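PDB 4R82: oxidoreductase from Streptomyces globisporus, which uses NADH to reduce FAD, supplying the freely diffusing FADH2 needed by a halogenase and a monooxygenase in biosynthesis of the enediyne antibiotic C-1027. Local coordinates for residues 113-118 and 122-127. Numbering follows the deposited sequence.
Sequences VDWVLG and GAPLIA
Gly-122 meets Gly-118 just after the chain has reversed, its N lying 2.8 Å from Gly-118 O in a bent hydrogen bond (135° at the hydrogen), while Leu-117 CD1 rests against its carbonyl. Ala-123 continues the ladder by accepting the N-H of Gly-118, and its methyl points away from the partner strand, onto Ala-83 and Thr-38. Pro-124 has no N-H to give and sits at a non-hydrogen-bonded position opposite Leu-117, where the lack costs the ladder nothing. Pro-124 CB approaches the benzo part of the Trp-115 indole obliquely, 3.6 Å from Trp-115 CE3; with chi1 at 56°, Trp-115 CG stands between its own backbone N and carbonyl carbon, which brings the ring alongside the proline. Leu-125 exchanges two backbone bonds with Val-116, the shorter from Leu-125 N to Val-116 O (2.7 Å), and both side chains turn to the face away from Trp-115, where Leu-125 CD1 packs 3.6 Å from Gly-118 CA. Ile-126 returns to the tryptophan side, where its CG2 touches Val-113 CG2 at 3.6 Å. Ala-127 N closes the ladder on Asp-114 O from above the carbonyl plane, and one water donates to both Asp-114 O and Ala-127 O. Strand 124-126 lies inward, against strands 35-39 and 81-86, with strand 115-117 outside it: a two-stranded antiparallel beta hairpin laid on the main sheet of the flavin reductase domain, away from the cofactor sites.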
# COMPACT_ATOMS: atom_id res chain seq x y z
N VAL A 113 -12.80 12.99 18.18
CA VAL A 113 -11.36 12.95 18.03
C VAL A 113 -10.74 14.34 18.23
O VAL A 113 -11.41 15.36 18.02
CB VAL A 113 -11.00 12.38 16.63
CG1 VAL A 113 -11.48 13.32 15.54
CG2 VAL A 113 -9.52 12.12 16.50
N ASP A 114 -9.49 14.38 18.66
CA ASP A 114 -8.74 15.63 18.67
C ASP A 114 -8.18 15.83 17.27
O ASP A 114 -7.70 14.88 16.64
CB ASP A 114 -7.62 15.57 19.71
CG ASP A 114 -8.09 15.92 21.10
OD1 ASP A 114 -9.32 16.05 21.30
OD2 ASP A 114 -7.24 16.07 22.00
N TRP A 115 -8.27 17.06 16.76
CA TRP A 115 -7.74 17.35 15.43
C TRP A 115 -7.20 18.77 15.37
O TRP A 115 -7.54 19.62 16.21
CB TRP A 115 -8.83 17.14 14.36
CG TRP A 115 -10.07 17.93 14.59
CD1 TRP A 115 -11.15 17.57 15.34
CD2 TRP A 115 -10.37 19.23 14.06
NE1 TRP A 115 -12.10 18.56 15.32
CE2 TRP A 115 -11.65 19.59 14.54
CE3 TRP A 115 -9.69 20.12 13.23
CZ2 TRP A 115 -12.26 20.80 14.22
CZ3 TRP A 115 -10.29 21.34 12.91
CH2 TRP A 115 -11.56 21.66 13.40
N VAL A 116 -6.36 19.03 14.37
CA VAL A 116 -5.86 20.37 14.12
C VAL A 116 -6.13 20.68 12.65
O VAL A 116 -6.12 19.79 11.80
CB VAL A 116 -4.35 20.49 14.42
CG1 VAL A 116 -4.06 20.20 15.88
CG2 VAL A 116 -3.53 19.57 13.53
N LEU A 117 -6.39 21.95 12.35
CA LEU A 117 -6.71 22.35 10.99
C LEU A 117 -5.49 22.31 10.07
O LEU A 117 -4.45 22.89 10.37
CB LEU A 117 -7.31 23.75 10.98
CG LEU A 117 -7.72 24.30 9.62
CD1 LEU A 117 -8.81 23.47 9.00
CD2 LEU A 117 -8.17 25.73 9.76
N GLY A 118 -5.64 21.62 8.94
CA GLY A 118 -4.61 21.62 7.91
C GLY A 118 -4.60 22.95 7.17
O GLY A 118 -5.61 23.34 6.57
N GLY A 122 -7.25 22.64 4.35
CA GLY A 122 -8.46 23.03 5.06
C GLY A 122 -9.13 21.83 5.71
O GLY A 122 -10.26 21.91 6.19
N ALA A 123 -8.40 20.71 5.74
CA ALA A 123 -8.93 19.46 6.29
C ALA A 123 -8.47 19.25 7.72
O ALA A 123 -7.33 19.60 8.07
CB ALA A 123 -8.50 18.29 5.43
N PRO A 124 -9.35 18.67 8.55
CA PRO A 124 -8.92 18.31 9.90
C PRO A 124 -7.82 17.25 9.85
O PRO A 124 -7.95 16.27 9.12
CB PRO A 124 -10.19 17.74 10.53
CG PRO A 124 -11.32 18.34 9.74
CD PRO A 124 -10.79 18.41 8.34
N LEU A 125 -6.75 17.45 10.61
CA LEU A 125 -5.67 16.47 10.65
C LEU A 125 -5.77 15.78 12.00
O LEU A 125 -5.95 16.44 13.01
CB LEU A 125 -4.31 17.18 10.54
CG LEU A 125 -4.17 18.12 9.34
CD1 LEU A 125 -2.84 18.85 9.39
CD2 LEU A 125 -4.27 17.31 8.09
N ILE A 126 -5.68 14.45 12.03
CA ILE A 126 -5.96 13.72 13.27
C ILE A 126 -4.79 13.84 14.25
O ILE A 126 -3.65 13.49 13.92
CB ILE A 126 -6.26 12.24 13.00
CG1 ILE A 126 -7.34 12.08 11.92
CG2 ILE A 126 -6.69 11.54 14.29
CD1 ILE A 126 -8.63 12.83 12.21
N ALA A 127 -5.07 14.35 15.45
CA ALA A 127 -4.02 14.52 16.45
C ALA A 127 -3.52 13.16 16.88
O ALA A 127 -4.28 12.18 16.89
CB ALA A 127 -4.55 15.31 17.65
O HOH W 1 -6.79 12.17 18.23